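Local coordinates for thioesterase domain-containing protein (Pyrococcus horikoshii, PDB 1IXL) that is of unknown function but adopts the hot-dog fold of the thioesterase superfamily and may hydrolyse acyl-CoA thioesters, at residues E65-K79 with E112-K126. Numbering follows the deposited sequence.
Sequences EPTVVLGKAEVRFTK and EVVLEGKFYCYVLEK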
ATOM      1  N   GLU A  65      10.122  -6.084   6.062  1.00 31.68           N
ATOM      2  CA  GLU A  65      10.697  -7.087   6.939  1.00 32.44           C
ATOM      3  C   GLU A  65       9.892  -8.329   6.575  1.00 28.42           C
ATOM      4  O   GLU A  65       8.678  -8.250   6.443  1.00 28.73           O
ATOM      5  CB  GLU A  65      10.451  -6.678   8.387  1.00 38.72           C
ATOM      6  CG  GLU A  65      11.543  -7.072   9.308  1.00 47.63           C
ATOM      7  CD  GLU A  65      12.601  -6.002   9.442  1.00 52.34           C
ATOM      8  OE1 GLU A  65      12.383  -5.055  10.234  1.00 50.58           O
ATOM      9  OE2 GLU A  65      13.641  -6.107   8.751  1.00 53.57           O
ATOM     10  N   PRO A  66      10.544  -9.491   6.403  1.00 28.02           N
ATOM     11  CA  PRO A  66       9.839 -10.729   6.036  1.00 26.76           C
ATOM     12  C   PRO A  66       8.499 -11.029   6.719  1.00 28.25           C
ATOM     13  O   PRO A  66       7.488 -11.305   6.048  1.00 29.39           O
ATOM     14  CB  PRO A  66      10.873 -11.812   6.327  1.00 30.53           C
ATOM     15  CG  PRO A  66      12.186 -11.108   5.992  1.00 27.72           C
ATOM     16  CD  PRO A  66      11.989  -9.737   6.600  1.00 27.66           C
ATOM     17  N   THR A  67       8.499 -10.970   8.047  1.00 25.20           N
ATOM     18  CA  THR A  67       7.318 -11.255   8.846  1.00 26.98           C
ATOM     19  C   THR A  67       6.351 -10.084   9.094  1.00 28.03           C
ATOM     20  O   THR A  67       5.439 -10.211   9.924  1.00 29.83           O
ATOM     21  CB  THR A  67       7.741 -11.789  10.227  1.00 26.73           C
ATOM     22  OG1 THR A  67       8.523 -10.790  10.900  1.00 27.95           O
ATOM     23  CG2 THR A  67       8.570 -13.060  10.076  1.00 25.93           C
ATOM     24  N   VAL A  68       6.516  -8.959   8.400  1.00 24.29           N
ATOM     25  CA  VAL A  68       5.625  -7.819   8.673  1.00 25.24           C
ATOM     26  C   VAL A  68       4.154  -8.141   8.349  1.00 25.17           C
ATOM     27  O   VAL A  68       3.860  -8.882   7.412  1.00 25.49           O
ATOM     28  CB  VAL A  68       6.081  -6.548   7.895  1.00 23.99           C
ATOM     29  CG1 VAL A  68       5.917  -6.768   6.392  1.00 22.08           C
ATOM     30  CG2 VAL A  68       5.277  -5.314   8.375  1.00 23.15           C
ATOM     31  N   VAL A  69       3.237  -7.623   9.162  1.00 26.69           N
ATOM     32  CA  VAL A  69       1.809  -7.839   8.935  1.00 25.47           C
ATOM     33  C   VAL A  69       1.035  -6.572   9.294  1.00 24.52           C
ATOM     34  O   VAL A  69       1.514  -5.733  10.049  1.00 24.10           O
ATOM     35  CB  VAL A  69       1.259  -9.043   9.767  1.00 26.87           C
ATOM     36  CG1 VAL A  69       1.284  -8.732  11.255  1.00 25.44           C
ATOM     37  CG2 VAL A  69      -0.146  -9.356   9.334  1.00 34.00           C
ATOM     38  N   LEU A  70      -0.162  -6.405   8.751  1.00 25.97           N
ATOM     39  CA  LEU A  70      -0.914  -5.196   9.098  1.00 24.99           C
ATOM     40  C   LEU A  70      -1.866  -5.519  10.255  1.00 23.17           C
ATOM     41  O   LEU A  70      -2.671  -6.456  10.173  1.00 22.74           O
ATOM     42  CB  LEU A  70      -1.695  -4.682   7.884  1.00 23.37           C
ATOM     43  CG  LEU A  70      -2.540  -3.432   8.141  1.00 22.69           C
ATOM     44  CD1 LEU A  70      -1.642  -2.276   8.633  1.00 17.79           C
ATOM     45  CD2 LEU A  70      -3.288  -3.045   6.815  1.00 20.45           C
ATOM     46  N   GLY A  71      -1.771  -4.750  11.332  1.00 24.13           N
ATOM     47  CA  GLY A  71      -2.630  -5.010  12.486  1.00 24.01           C
ATOM     48  C   GLY A  71      -3.872  -4.142  12.526  1.00 24.60           C
ATOM     49  O   GLY A  71      -4.975  -4.607  12.846  1.00 22.19           O
ATOM     50  N   LYS A  72      -3.687  -2.876  12.186  1.00 24.67           N
ATOM     51  CA  LYS A  72      -4.775  -1.915  12.225  1.00 24.05           C
ATOM     52  C   LYS A  72      -4.524  -0.824  11.206  1.00 21.96           C
ATOM     53  O   LYS A  72      -3.375  -0.538  10.847  1.00 19.07           O
ATOM     54  CB  LYS A  72      -4.840  -1.306  13.630  1.00 23.96           C
ATOM     55  CG  LYS A  72      -5.916  -0.291  13.833  1.00 31.00           C
ATOM     56  CD  LYS A  72      -5.829   0.295  15.249  1.00 34.57           C
ATOM     57  CE  LYS A  72      -4.619   1.207  15.386  1.00 40.38           C
ATOM     58  NZ  LYS A  72      -4.809   2.223  16.461  1.00 43.19           N
ATOM     59  N   ALA A  73      -5.604  -0.196  10.757  1.00 20.90           N
ATOM     60  CA  ALA A  73      -5.490   0.877   9.787  1.00 20.78           C
ATOM     61  C   ALA A  73      -6.658   1.836   9.928  1.00 21.81           C
ATOM     62  O   ALA A  73      -7.759   1.438  10.289  1.00 22.10           O
ATOM     63  CB  ALA A  73      -5.456   0.292   8.371  1.00 20.67           C
ATOM     64  N   GLU A  74      -6.397   3.107   9.680  1.00 18.80           N
ATOM     65  CA  GLU A  74      -7.437   4.118   9.702  1.00 24.89           C
ATOM     66  C   GLU A  74      -7.236   4.793   8.353  1.00 22.39           C
ATOM     67  O   GLU A  74      -6.125   5.224   8.031  1.00 25.26           O
ATOM     68  CB  GLU A  74      -7.199   5.100  10.849  1.00 29.09           C
ATOM     69  CG  GLU A  74      -7.242   4.405  12.215  1.00 37.38           C
ATOM     70  CD  GLU A  74      -6.634   5.248  13.320  1.00 47.07           C
ATOM     71  OE1 GLU A  74      -5.633   5.960  13.053  1.00 47.07           O
ATOM     72  OE2 GLU A  74      -7.148   5.185  14.462  1.00 50.48           O
ATOM     73  N   VAL A  75      -8.275   4.858   7.540  1.00 21.08           N
ATOM     74  CA  VAL A  75      -8.121   5.477   6.227  1.00 20.13           C
ATOM     75  C   VAL A  75      -9.297   6.382   5.895  1.00 23.39           C
ATOM     76  O   VAL A  75     -10.407   6.206   6.411  1.00 24.70           O
ATOM     77  CB  VAL A  75      -7.997   4.423   5.106  1.00 23.86           C
ATOM     78  CG1 VAL A  75      -6.727   3.566   5.312  1.00 23.91           C
ATOM     79  CG2 VAL A  75      -9.257   3.539   5.069  1.00 21.32           C
ATOM     80  N   ARG A  76      -9.031   7.368   5.054  1.00 23.55           N
ATOM     81  CA  ARG A  76     -10.047   8.308   4.589  1.00 24.06           C
ATOM     82  C   ARG A  76      -9.939   8.272   3.080  1.00 23.24           C
ATOM     83  O   ARG A  76      -8.838   8.391   2.518  1.00 21.32           O
ATOM     84  CB  ARG A  76      -9.749   9.745   5.047  1.00 27.41           C
ATOM     85  CG  ARG A  76      -9.911   9.985   6.526  1.00 37.12           C
ATOM     86  CD  ARG A  76      -9.378  11.354   6.933  1.00 40.68           C
ATOM     87  NE  ARG A  76      -9.330  11.467   8.389  1.00 47.24           N
ATOM     88  CZ  ARG A  76     -10.385  11.754   9.143  1.00 49.88           C
ATOM     89  NH1 ARG A  76     -11.568  11.966   8.572  1.00 48.22           N
ATOM     90  NH2 ARG A  76     -10.261  11.810  10.466  1.00 51.17           N
ATOM     91  N   PHE A  77     -11.068   8.081   2.419  1.00 21.78           N
ATOM     92  CA  PHE A  77     -11.075   8.059   0.969  1.00 19.95           C
ATOM     93  C   PHE A  77     -11.434   9.499   0.640  1.00 21.06           C
ATOM     94  O   PHE A  77     -12.507   9.969   0.979  1.00 23.17           O
ATOM     95  CB  PHE A  77     -12.134   7.080   0.477  1.00 23.50           C
ATOM     96  CG  PHE A  77     -11.831   5.648   0.838  1.00 23.27           C
ATOM     97  CD1 PHE A  77     -12.020   5.187   2.145  1.00 25.01           C
ATOM     98  CD2 PHE A  77     -11.341   4.776  -0.111  1.00 22.76           C
ATOM     99  CE1 PHE A  77     -11.719   3.863   2.486  1.00 22.13           C
ATOM    100  CE2 PHE A  77     -11.034   3.441   0.220  1.00 22.09           C
ATOM    101  CZ  PHE A  77     -11.227   2.998   1.524  1.00 20.24           C
ATOM    102  N   THR A  78     -10.529  10.193  -0.019  1.00 22.40           N
ATOM    103  CA  THR A  78     -10.723  11.611  -0.293  1.00 25.14           C
ATOM    104  C   THR A  78     -11.319  11.956  -1.655  1.00 26.10           C
ATOM    105  O   THR A  78     -11.990  12.988  -1.798  1.00 26.48           O
ATOM    106  CB  THR A  78      -9.385  12.345  -0.101  1.00 23.14           C
ATOM    107  OG1 THR A  78      -8.406  11.774  -0.970  1.00 29.48           O
ATOM    108  CG2 THR A  78      -8.886  12.163   1.339  1.00 28.15           C
ATOM    109  N   LYS A  79     -11.066  11.111  -2.643  1.00 23.91           N
ATOM    110  CA  LYS A  79     -11.597  11.310  -4.010  1.00 27.23           C
ATOM    111  C   LYS A  79     -11.940   9.964  -4.627  1.00 24.06           C
ATOM    112  O   LYS A  79     -11.215   8.992  -4.422  1.00 25.32           O
ATOM    113  CB  LYS A  79     -10.567  11.977  -4.912  1.00 25.73           C
ATOM    114  CG  LYS A  79     -10.279  13.428  -4.610  1.00 32.32           C
ATOM    115  CD  LYS A  79      -9.279  13.948  -5.636  1.00 34.98           C
ATOM    116  CE  LYS A  79      -9.340  15.464  -5.765  1.00 41.57           C
ATOM    117  NZ  LYS A  79      -9.019  16.119  -4.472  1.00 45.16           N
ATOM    118  N   GLU A 112      -3.308  14.524  -7.260  1.00 31.86           N
ATOM    119  CA  GLU A 112      -4.420  14.459  -6.324  1.00 30.55           C
ATOM    120  C   GLU A 112      -4.331  13.291  -5.344  1.00 28.76           C
ATOM    121  O   GLU A 112      -3.952  12.185  -5.714  1.00 29.23           O
ATOM    122  CB  GLU A 112      -5.736  14.303  -7.076  1.00 32.61           C
ATOM    123  CG  GLU A 112      -5.899  15.147  -8.316  1.00 35.07           C
ATOM    124  CD  GLU A 112      -7.003  14.597  -9.205  1.00 37.04           C
ATOM    125  OE1 GLU A 112      -6.691  14.071 -10.302  1.00 41.05           O
ATOM    126  OE2 GLU A 112      -8.180  14.672  -8.798  1.00 37.66           O
ATOM    127  N   VAL A 113      -4.705  13.549  -4.099  1.00 27.24           N
ATOM    128  CA  VAL A 113      -4.742  12.502  -3.091  1.00 27.48           C
ATOM    129  C   VAL A 113      -6.131  11.847  -3.181  1.00 26.46           C
ATOM    130  O   VAL A 113      -7.149  12.551  -3.178  1.00 24.99           O
ATOM    131  CB  VAL A 113      -4.527  13.092  -1.683  1.00 28.14           C
ATOM    132  CG1 VAL A 113      -4.775  12.030  -0.620  1.00 31.01           C
ATOM    133  CG2 VAL A 113      -3.081  13.627  -1.568  1.00 30.45           C
ATOM    134  N   VAL A 114      -6.176  10.518  -3.306  1.00 23.21           N
ATOM    135  CA  VAL A 114      -7.451   9.807  -3.367  1.00 22.08           C
ATOM    136  C   VAL A 114      -7.670   9.013  -2.073  1.00 26.01           C
ATOM    137  O   VAL A 114      -8.786   8.610  -1.767  1.00 24.06           O
ATOM    138  CB  VAL A 114      -7.532   8.843  -4.598  1.00 23.69           C
ATOM    139  CG1 VAL A 114      -7.359   9.641  -5.890  1.00 27.19           C
ATOM    140  CG2 VAL A 114      -6.467   7.737  -4.503  1.00 24.21           C
ATOM    141  N   LEU A 115      -6.588   8.770  -1.329  1.00 23.27           N
ATOM    142  CA  LEU A 115      -6.689   8.072  -0.053  1.00 24.54           C
ATOM    143  C   LEU A 115      -5.548   8.484   0.867  1.00 23.38           C
ATOM    144  O   LEU A 115      -4.434   8.695   0.410  1.00 26.09           O
ATOM    145  CB  LEU A 115      -6.641   6.538  -0.243  1.00 21.20           C
ATOM    146  CG  LEU A 115      -6.683   5.723   1.077  1.00 22.13           C
ATOM    147  CD1 LEU A 115      -7.388   4.392   0.831  1.00 24.50           C
ATOM    148  CD2 LEU A 115      -5.257   5.482   1.641  1.00 20.46           C
ATOM    149  N   GLU A 116      -5.825   8.605   2.159  1.00 25.26           N
ATOM    150  CA  GLU A 116      -4.771   8.919   3.121  1.00 26.82           C
ATOM    151  C   GLU A 116      -5.029   8.036   4.329  1.00 26.81           C
ATOM    152  O   GLU A 116      -6.182   7.818   4.729  1.00 22.11           O
ATOM    153  CB  GLU A 116      -4.786  10.408   3.540  1.00 32.17           C
ATOM    154  CG  GLU A 116      -6.162  10.928   3.974  1.00 43.55           C
ATOM    155  CD  GLU A 116      -6.129  12.337   4.553  1.00 47.95           C
ATOM    156  OE1 GLU A 116      -5.377  13.180   4.016  1.00 50.00           O
ATOM    157  OE2 GLU A 116      -6.870  12.597   5.534  1.00 49.69           O
ATOM    158  N   GLY A 117      -3.968   7.517   4.927  1.00 22.27           N
ATOM    159  CA  GLY A 117      -4.199   6.670   6.078  1.00 25.64           C
ATOM    160  C   GLY A 117      -2.986   6.370   6.913  1.00 23.59           C
ATOM    161  O   GLY A 117      -1.862   6.638   6.491  1.00 23.48           O
ATOM    162  N   LYS A 118      -3.233   5.848   8.111  1.00 22.32           N
ATOM    163  CA  LYS A 118      -2.180   5.441   9.024  1.00 25.16           C
ATOM    164  C   LYS A 118      -2.289   3.926   9.116  1.00 23.49           C
ATOM    165  O   LYS A 118      -3.380   3.395   9.333  1.00 24.12           O
ATOM    166  CB  LYS A 118      -2.380   6.042  10.411  1.00 26.72           C
ATOM    167  CG  LYS A 118      -2.038   7.515  10.499  1.00 36.57           C
ATOM    168  CD  LYS A 118      -1.672   7.904  11.931  1.00 36.00           C
ATOM    169  CE  LYS A 118      -1.697   9.420  12.092  1.00 42.84           C
ATOM    170  NZ  LYS A 118      -1.420  10.102  10.791  1.00 42.36           N
ATOM    171  N   PHE A 119      -1.174   3.235   8.923  1.00 20.71           N
ATOM    172  CA  PHE A 119      -1.156   1.779   8.983  1.00 22.05           C
ATOM    173  C   PHE A 119      -0.228   1.342  10.125  1.00 25.42           C
ATOM    174  O   PHE A 119       0.951   1.713  10.159  1.00 26.10           O
ATOM    175  CB  PHE A 119      -0.681   1.214   7.638  1.00 22.63           C
ATOM    176  CG  PHE A 119      -1.634   1.498   6.500  1.00 23.02           C
ATOM    177  CD1 PHE A 119      -1.814   2.796   6.033  1.00 24.69           C
ATOM    178  CD2 PHE A 119      -2.412   0.479   5.961  1.00 21.89           C
ATOM    179  CE1 PHE A 119      -2.776   3.075   5.037  1.00 26.51           C
ATOM    180  CE2 PHE A 119      -3.363   0.743   4.975  1.00 24.55           C
ATOM    181  CZ  PHE A 119      -3.546   2.034   4.517  1.00 24.55           C
ATOM    182  N   TYR A 120      -0.781   0.571  11.060  1.00 24.26           N
ATOM    183  CA  TYR A 120      -0.051   0.081  12.231  1.00 25.26           C
ATOM    184  C   TYR A 120       0.401  -1.328  11.904  1.00 23.96           C
ATOM    185  O   TYR A 120      -0.402  -2.272  11.872  1.00 24.70           O
ATOM    186  CB  TYR A 120      -0.960   0.119  13.472  1.00 22.22           C
ATOM    187  CG  TYR A 120      -1.524   1.498  13.744  1.00 27.18           C
ATOM    188  CD1 TYR A 120      -2.433   2.079  12.865  1.00 23.23           C
ATOM    189  CD2 TYR A 120      -1.121   2.239  14.861  1.00 27.39           C
ATOM    190  CE1 TYR A 120      -2.927   3.356  13.080  1.00 31.18           C
ATOM    191  CE2 TYR A 120      -1.607   3.519  15.084  1.00 27.41           C
ATOM    192  CZ  TYR A 120      -2.510   4.071  14.188  1.00 27.38           C
ATOM    193  OH  TYR A 120      -3.001   5.337  14.372  1.00 35.06           O
ATOM    194  N   CYS A 121       1.705  -1.440  11.658  1.00 23.48           N
ATOM    195  CA  CYS A 121       2.349  -2.672  11.241  1.00 24.78           C
ATOM    196  C   CYS A 121       3.196  -3.334  12.334  1.00 26.91           C
ATOM    197  O   CYS A 121       3.798  -2.653  13.176  1.00 24.79           O
ATOM    198  CB  CYS A 121       3.236  -2.373  10.022  1.00 24.68           C
ATOM    199  SG  CYS A 121       2.467  -1.236   8.792  1.00 29.15           S
ATOM    200  N   TYR A 122       3.240  -4.667  12.292  1.00 23.20           N
ATOM    201  CA  TYR A 122       3.991  -5.438  13.279  1.00 27.05           C
ATOM    202  C   TYR A 122       4.957  -6.408  12.646  1.00 26.85           C
ATOM    203  O   TYR A 122       4.575  -7.191  11.785  1.00 22.59           O
ATOM    204  CB  TYR A 122       3.029  -6.252  14.149  1.00 28.74           C
ATOM    205  CG  TYR A 122       2.176  -5.399  15.041  1.00 32.10           C
ATOM    206  CD1 TYR A 122       2.656  -4.955  16.279  1.00 35.84           C
ATOM    207  CD2 TYR A 122       0.907  -5.005  14.639  1.00 34.28           C
ATOM    208  CE1 TYR A 122       1.883  -4.133  17.100  1.00 37.88           C
ATOM    209  CE2 TYR A 122       0.126  -4.184  15.437  1.00 37.77           C
ATOM    210  CZ  TYR A 122       0.615  -3.749  16.665  1.00 38.76           C
ATOM    211  OH  TYR A 122      -0.145  -2.906  17.429  1.00 40.31           O
ATOM    212  N   VAL A 123       6.202  -6.368  13.097  1.00 29.23           N
ATOM    213  CA  VAL A 123       7.199  -7.300  12.615  1.00 28.29           C
ATOM    214  C   VAL A 123       7.179  -8.418  13.659  1.00 30.67           C
ATOM    215  O   VAL A 123       7.523  -8.202  14.831  1.00 29.87           O
ATOM    216  CB  VAL A 123       8.572  -6.621  12.556  1.00 30.27           C
ATOM    217  CG1 VAL A 123       9.630  -7.614  12.114  1.00 25.37           C
ATOM    218  CG2 VAL A 123       8.505  -5.436  11.585  1.00 29.92           C
ATOM    219  N   LEU A 124       6.759  -9.599  13.231  1.00 29.97           N
ATOM    220  CA  LEU A 124       6.623 -10.752  14.120  1.00 32.86           C
ATOM    221  C   LEU A 124       7.878 -11.602  14.222  1.00 34.45           C
ATOM    222  O   LEU A 124       8.723 -11.585  13.329  1.00 30.88           O
ATOM    223  CB  LEU A 124       5.461 -11.628  13.634  1.00 34.31           C
ATOM    224  CG  LEU A 124       4.184 -10.860  13.248  1.00 34.54           C
ATOM    225  CD1 LEU A 124       3.150 -11.796  12.626  1.00 30.85           C
ATOM    226  CD2 LEU A 124       3.602 -10.186  14.472  1.00 34.85           C
ATOM    227  N   GLU A 125       7.993 -12.339  15.327  1.00 35.16           N
ATOM    228  CA  GLU A 125       9.133 -13.227  15.543  1.00 37.09           C
ATOM    229  C   GLU A 125       9.108 -14.275  14.436  1.00 34.61           C
ATOM    230  O   GLU A 125      10.144 -14.652  13.879  1.00 33.65           O
ATOM    231  CB  GLU A 125       9.019 -13.923  16.911  1.00 42.65           C
ATOM    232  CG  GLU A 125      10.148 -14.923  17.191  1.00 50.49           C
ATOM    233  CD  GLU A 125      11.379 -14.273  17.808  1.00 55.19           C
ATOM    234  OE1 GLU A 125      11.565 -14.407  19.041  1.00 57.56           O
ATOM    235  OE2 GLU A 125      12.149 -13.619  17.068  1.00 57.44           O
ATOM    236  N   LYS A 126       7.908 -14.745  14.124  1.00 32.45           N
ATOM    237  CA  LYS A 126       7.725 -15.730  13.078  1.00 34.27           C
ATOM    238  C   LYS A 126       6.628 -15.254  12.140  1.00 35.06           C
ATOM    239  O   LYS A 126       5.907 -14.301  12.443  1.00 33.47           O
ATOM    240  CB  LYS A 126       7.333 -17.089  13.665  1.00 39.61           C
ATOM    241  CG  LYS A 126       7.139 -18.173  12.610  1.00 46.03           C
ATOM    242  CD  LYS A 126       8.250 -18.131  11.557  1.00 51.36           C
ATOM    243  CE  LYS A 126       8.087 -19.212  10.510  1.00 52.66           C
ATOM    244  NZ  LYS A 126       6.771 -19.158   9.822  1.00 57.17           N
TER
HETATM  245  O   HOH W   1     -10.556   6.912  -2.962  1.00 21.00           O
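Antiparallel pairing of strand 68-77 with strand 112-123 makes this contact at one margin of the hot-dog sheet, where 68-77 is one of the two outermost strands within the chain. Backbone bonds run from Val-69 with Tyr-122 to Thr-78 N with Val-114 O. A classic beta bulge shifts the register by one residue: Gly-71 and Lys-72 both face Tyr-120, whose O takes Gly-71 N at 2.9 Å and Lys-72 N only weakly. Gly-71, with no side chain, lets the edge of the Tyr-122 ring lie against its CA. The two sheet faces differ in chemistry. Toward helix 48-63, Leu-70 CD2 meets the edge of the Phe-119 ring, 3.7 Å from Phe-119 CD2, while Val-75 CG1 reaches Phe-119 CZ obliquely; Ala-55 of the helix also touches this phenylalanine. On the other face, Lys-72 runs extended to CD and then bends (chi3 72°), laying Lys-72 CE over the centre of the Tyr-120 ring in a CH-pi contact, with Lys-72 NZ 3.8 Å from the centroid in a cation-pi contact. Tyr-120 OH donates to Glu-74 OE1 at 3.0 Å, from above the carboxylate plane, which stands 87° from the ring. Threonines tie both ends: Thr-67 OG1 gives a 2.6 Å bond to a lone pair of Leu-124 O, and Thr-78 OG1 bonds Val-113 O at 2.7 Å. A water bridges Lys-79 O and Val-114 O. Cation above its face and carboxylate at its hydroxyl together probably restrain the tilt of the Tyr-120 ring, so the Lys-72/Glu-74/Tyr-120 face joins charge and hydrogen bonding to ring contacts, while the helix-facing side relies on apolar packing.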